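Local structure of 2L protein (Yaba-like disease virus, 3IT8) at residues P184-T189 with L200-N205; Q278-V283 with V292-E297. The protein is an MHC class I-like poxvirus protein that binds host tumour necrosis factor and so probably blocks its signalling. One frame throughout, in Å; residues are numbered along the deposited sequence.

Contact 1: residues P184-T189 with L200-N205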
loop_
_atom_site.group_PDB
_atom_site.type_symbol
_atom_site.label_atom_id
_atom_site.label_comp_id
_atom_site.label_asym_id
_atom_site.label_seq_id
_atom_site.Cartn_x
_atom_site.Cartn_y
_atom_site.Cartn_z
ATOM N N PRO D 184 24.651 12.917 -31.602
ATOM C CA PRO D 184 26.064 12.896 -31.959
ATOM C C PRO D 184 26.548 11.581 -32.563
ATOM O O PRO D 184 25.821 10.589 -32.600
ATOM C CB PRO D 184 26.736 13.171 -30.629
ATOM C CG PRO D 184 25.897 12.342 -29.707
ATOM C CD PRO D 184 24.480 12.687 -30.157
ATOM N N THR D 185 27.799 11.609 -33.013
ATOM C CA THR D 185 28.486 10.474 -33.594
ATOM C C THR D 185 29.587 10.181 -32.602
ATOM O O THR D 185 30.295 11.096 -32.194
ATOM C CB THR D 185 29.136 10.847 -34.919
ATOM O OG1 THR D 185 28.122 11.052 -35.902
ATOM C CG2 THR D 185 30.081 9.762 -35.375
ATOM N N VAL D 186 29.746 8.927 -32.206
ATOM C CA VAL D 186 30.783 8.615 -31.239
ATOM C C VAL D 186 31.768 7.614 -31.793
ATOM O O VAL D 186 31.418 6.746 -32.599
ATOM C CB VAL D 186 30.182 8.055 -29.928
ATOM C CG1 VAL D 186 31.253 7.975 -28.847
ATOM C CG2 VAL D 186 29.015 8.916 -29.484
ATOM N N LYS D 187 33.013 7.760 -31.360
ATOM C CA LYS D 187 34.100 6.877 -31.760
ATOM C C LYS D 187 35.122 6.910 -30.634
ATOM O O LYS D 187 35.448 7.983 -30.133
ATOM C CB LYS D 187 34.727 7.369 -33.062
ATOM C CG LYS D 187 33.779 7.304 -34.250
ATOM C CD LYS D 187 34.034 8.422 -35.244
ATOM C CE LYS D 187 32.969 8.436 -36.330
ATOM N NZ LYS D 187 33.059 9.651 -37.184
ATOM N N VAL D 188 35.596 5.742 -30.211
ATOM C CA VAL D 188 36.592 5.676 -29.148
ATOM C C VAL D 188 37.905 5.237 -29.778
ATOM O O VAL D 188 37.955 4.211 -30.428
ATOM C CB VAL D 188 36.226 4.643 -28.072
ATOM C CG1 VAL D 188 37.304 4.628 -27.003
ATOM C CG2 VAL D 188 34.876 4.966 -27.459
ATOM N N THR D 189 38.971 6.001 -29.586
ATOM C CA THR D 189 40.252 5.638 -30.179
ATOM C C THR D 189 41.300 5.236 -29.158
ATOM O O THR D 189 41.380 5.806 -28.069
ATOM C CB THR D 189 40.812 6.781 -31.009
ATOM O OG1 THR D 189 39.897 7.092 -32.066
ATOM C CG2 THR D 189 42.142 6.383 -31.603
ATOM N N LEU D 200 43.021 6.153 -24.103
ATOM C CA LEU D 200 41.727 6.034 -24.758
ATOM C C LEU D 200 41.110 7.403 -24.962
ATOM O O LEU D 200 41.152 8.255 -24.075
ATOM C CB LEU D 200 40.801 5.142 -23.936
ATOM C CG LEU D 200 41.114 3.664 -24.155
ATOM C CD1 LEU D 200 40.395 2.810 -23.142
ATOM C CD2 LEU D 200 40.706 3.290 -25.568
ATOM N N GLU D 201 40.549 7.615 -26.143
ATOM C CA GLU D 201 39.947 8.887 -26.471
ATOM C C GLU D 201 38.542 8.705 -27.005
ATOM O O GLU D 201 38.345 8.141 -28.086
ATOM C CB GLU D 201 40.793 9.597 -27.516
ATOM C CG GLU D 201 40.263 10.950 -27.902
ATOM C CD GLU D 201 41.061 11.564 -29.023
ATOM O OE1 GLU D 201 42.294 11.694 -28.863
ATOM O OE2 GLU D 201 40.462 11.911 -30.064
ATOM N N CYS D 202 37.569 9.196 -26.243
ATOM C CA CYS D 202 36.162 9.119 -26.616
ATOM C C CYS D 202 35.819 10.452 -27.256
ATOM O O CYS D 202 35.988 11.485 -26.630
ATOM C CB CYS D 202 35.311 8.916 -25.364
ATOM S SG CYS D 202 33.598 8.385 -25.640
ATOM N N THR D 203 35.369 10.446 -28.506
ATOM C CA THR D 203 35.013 11.704 -29.145
ATOM C C THR D 203 33.566 11.670 -29.603
ATOM O O THR D 203 33.137 10.768 -30.333
ATOM C CB THR D 203 35.900 12.017 -30.353
ATOM O OG1 THR D 203 35.173 11.740 -31.552
ATOM C CG2 THR D 203 37.164 11.183 -30.324
ATOM N N VAL D 204 32.820 12.672 -29.154
ATOM C CA VAL D 204 31.406 12.803 -29.475
ATOM C C VAL D 204 31.259 13.973 -30.448
ATOM O O VAL D 204 31.621 15.095 -30.134
ATOM C CB VAL D 204 30.591 13.048 -28.176
ATOM C CG1 VAL D 204 29.098 12.932 -28.461
ATOM C CG2 VAL D 204 31.019 12.049 -27.110
ATOM N N ASN D 205 30.718 13.697 -31.629
ATOM C CA ASN D 205 30.593 14.715 -32.658
ATOM C C ASN D 205 29.236 15.319 -32.918
ATOM O O ASN D 205 28.242 14.620 -33.162
ATOM C CB ASN D 205 31.144 14.177 -33.972
ATOM C CG ASN D 205 32.611 13.886 -33.889
ATOM O OD1 ASN D 205 33.399 14.755 -33.516
ATOM N ND2 ASN D 205 32.998 12.656 -34.226
#

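Contact 2: residues Q278-V283 with V292-E297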
loop_
_atom_site.group_PDB
_atom_site.type_symbol
_atom_site.label_atom_id
_atom_site.label_comp_id
_atom_site.label_asym_id
_atom_site.label_seq_id
_atom_site.Cartn_x
_atom_site.Cartn_y
_atom_site.Cartn_z
ATOM N N GLN D 278 40.108 -2.762 -19.419
ATOM C CA GLN D 278 40.112 -1.731 -20.449
ATOM C C GLN D 278 38.739 -1.083 -20.448
ATOM O O GLN D 278 37.747 -1.704 -20.828
ATOM C CB GLN D 278 40.391 -2.308 -21.831
ATOM C CG GLN D 278 40.440 -1.232 -22.895
ATOM C CD GLN D 278 40.628 -1.784 -24.284
ATOM O OE1 GLN D 278 39.736 -2.431 -24.835
ATOM N NE2 GLN D 278 41.796 -1.534 -24.862
ATOM N N PRO D 279 38.670 0.189 -20.035
ATOM C CA PRO D 279 37.387 0.880 -19.996
ATOM C C PRO D 279 36.695 0.974 -21.341
ATOM O O PRO D 279 37.319 0.867 -22.403
ATOM C CB PRO D 279 37.759 2.251 -19.446
ATOM C CG PRO D 279 39.088 2.479 -20.058
ATOM C CD PRO D 279 39.771 1.146 -19.835
ATOM N N VAL D 280 35.384 1.151 -21.256
ATOM C CA VAL D 280 34.517 1.319 -22.397
ATOM C C VAL D 280 33.912 2.709 -22.143
ATOM O O VAL D 280 33.758 3.130 -20.993
ATOM C CB VAL D 280 33.435 0.240 -22.412
ATOM C CG1 VAL D 280 32.584 0.327 -21.166
ATOM C CG2 VAL D 280 32.595 0.401 -23.626
ATOM N N CYS D 281 33.592 3.442 -23.196
ATOM C CA CYS D 281 33.054 4.776 -23.005
ATOM C C CYS D 281 31.526 4.800 -22.983
ATOM O O CYS D 281 30.879 4.346 -23.930
ATOM C CB CYS D 281 33.570 5.706 -24.112
ATOM S SG CYS D 281 33.109 7.455 -23.895
ATOM N N VAL D 282 30.953 5.316 -21.895
ATOM C CA VAL D 282 29.500 5.441 -21.785
ATOM C C VAL D 282 29.161 6.923 -21.916
ATOM O O VAL D 282 29.591 7.736 -21.104
ATOM C CB VAL D 282 28.961 4.941 -20.438
ATOM C CG1 VAL D 282 27.448 4.896 -20.493
ATOM C CG2 VAL D 282 29.517 3.556 -20.125
ATOM N N VAL D 283 28.390 7.261 -22.945
ATOM C CA VAL D 283 28.002 8.641 -23.228
ATOM C C VAL D 283 26.579 8.982 -22.824
ATOM O O VAL D 283 25.634 8.349 -23.295
ATOM C CB VAL D 283 28.158 8.928 -24.724
ATOM C CG1 VAL D 283 27.530 10.253 -25.080
ATOM C CG2 VAL D 283 29.631 8.911 -25.086
ATOM N N VAL D 292 26.771 2.842 -24.864
ATOM C CA VAL D 292 28.120 2.369 -24.586
ATOM C C VAL D 292 28.907 2.256 -25.891
ATOM O O VAL D 292 28.359 1.876 -26.931
ATOM C CB VAL D 292 28.088 1.009 -23.882
ATOM C CG1 VAL D 292 29.435 0.725 -23.254
ATOM C CG2 VAL D 292 26.995 0.993 -22.829
ATOM N N TYR D 293 30.186 2.621 -25.841
ATOM C CA TYR D 293 31.058 2.576 -27.019
ATOM C C TYR D 293 32.404 1.958 -26.664
ATOM O O TYR D 293 32.990 2.267 -25.625
ATOM C CB TYR D 293 31.256 3.975 -27.586
ATOM C CG TYR D 293 29.967 4.642 -27.992
ATOM C CD1 TYR D 293 29.248 5.434 -27.089
ATOM C CD2 TYR D 293 29.453 4.481 -29.276
ATOM C CE1 TYR D 293 28.042 6.059 -27.466
ATOM C CE2 TYR D 293 28.254 5.092 -29.660
ATOM C CZ TYR D 293 27.557 5.882 -28.753
ATOM O OH TYR D 293 26.401 6.508 -29.141
ATOM N N THR D 294 32.912 1.106 -27.548
ATOM C CA THR D 294 34.162 0.400 -27.266
ATOM C C THR D 294 35.353 0.633 -28.181
ATOM O O THR D 294 35.472 1.660 -28.846
ATOM C CB THR D 294 33.911 -1.121 -27.252
ATOM O OG1 THR D 294 33.359 -1.514 -28.514
ATOM C CG2 THR D 294 32.943 -1.504 -26.148
ATOM N N CYS D 295 36.222 -0.378 -28.169
ATOM C CA CYS D 295 37.467 -0.519 -28.939
ATOM C C CYS D 295 38.630 0.446 -28.755
ATOM O O CYS D 295 38.461 1.645 -28.575
ATOM C CB CYS D 295 37.170 -0.678 -30.439
ATOM S SG CYS D 295 36.240 0.664 -31.225
ATOM N N SER D 296 39.826 -0.138 -28.794
ATOM C CA SER D 296 41.085 0.580 -28.647
ATOM C C SER D 296 42.002 0.216 -29.811
ATOM O O SER D 296 41.521 -0.190 -30.872
ATOM C CB SER D 296 41.754 0.210 -27.324
ATOM O OG SER D 296 40.902 0.495 -26.230
ATOM N N GLU D 297 43.315 0.337 -29.608
ATOM C CA GLU D 297 44.281 0.056 -30.672
ATOM C C GLU D 297 44.090 1.131 -31.741
ATOM O O GLU D 297 45.024 1.514 -32.433
ATOM C CB GLU D 297 44.031 -1.331 -31.288
ATOM C CG GLU D 297 44.593 -2.495 -30.486
ATOM C CD GLU D 297 44.275 -2.395 -29.006
ATOM O OE1 GLU D 297 43.085 -2.247 -28.660
ATOM O OE2 GLU D 297 45.216 -2.464 -28.188
#

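Contact 1: residues P184-T189 with L200-N205
Cys202 SG settles in the dip between two valines of the facing strand, 4.0 Å from Val186 CG1 and 4.1 Å from Val188 CG2. The other branch of Val188, CG1, lies anti to the backbone N (chi1 180°) and is thereby carried toward Leu200; the two side chains cross obliquely, Leu200 CD2 3.9 Å from Val188 CG1. At the opposite end of the pairing, Val204 CG1 fills the notch between the Pro184 ring, with CG 3.5 Å away, and Val186 CG2 at 4.1 Å; here the side chains run side by side and point the same way. These bumps and hollows occupy the inner face of a beta hairpin, 185-189 with 198-207, in the Ig-like domain, where Trp216 and Val283 close over Cys202 from the facing three-stranded sheet. Six backbone hydrogen bonds fix the antiparallel register, two at each of the pairs Thr185-Asn205, Lys187-Thr203 and Thr189-Glu201; Thr203 N to Lys187 O, for example, spans 3.0 Å at 168°. Those pairs turn their side chains to the outer face, where Thr185 CB abuts Asn205 CB at 4.0 Å and Thr203 CG2 rests 3.6 Å from Lys187 O.

Contact 2: residues Q278-V283 with V292-E297
The hairpin formed by strands 279-284 and 291-293 belongs to the three-stranded sheet of the Ig-like domain; within 278-283 and 292-297 its hydrogen-bonded pair is Cys281 with Tyr293, and the pairing continues with Val283 and Gln291. Tyr293 N donates to Cys281 O at 2.7 Å; the reciprocal bond, Cys281 N to Tyr293 O, is less certain because that oxygen is crowded in the model. With CG anti to its own carbonyl carbon, a chi1 of -59° sets the Tyr293 ring beside Cys281 O and Val283: the oxygen lies at the ring edge, near its plane and 3.7 Å from CD1, while Val283 meets the ring obliquely, its CB 4.0 Å from CE1. Val186 and Val188 of the other sheet also touch this tyrosine. On the reverse face, Val292 CG1 approaches Val282 CG2 at 4.2 Å, beside Phe222; the neighbouring Val280 side chain is doubtfully placed. Gln278, its side chain extended, lies against the poorly ordered Ser296 without hydrogen-bonding geometry. In the paired part, then, backbone polar groups satisfy each other while valine and tyrosine pack on the two faces; the 294-297 end is held less closely, Gln278 CA and Ser296 CA being 8.6 Å apart.

How the contacts relate
From the N terminus, residues 184-189 lead into a loop that contact 1 closes when 200-205 returns antiparallel. The chain then builds strands 213-218, 254-255 and 263-271 before 278-283 opens contact 2, which 292-297 closes near the C terminus. The two loops are thus in series, neither nested nor crossed. Their centres are nonetheless only about 9 Å apart, because the hairpins belong to the two facing sheets of the Ig-like sandwich. The disulfide Cys202 SG-Cys281 SG, 2.0 Å, joins contact 1 to contact 2 covalently, the bridge between sheets characteristic of immunoglobulin domains. Farther along, Leu200 packs on Pro279.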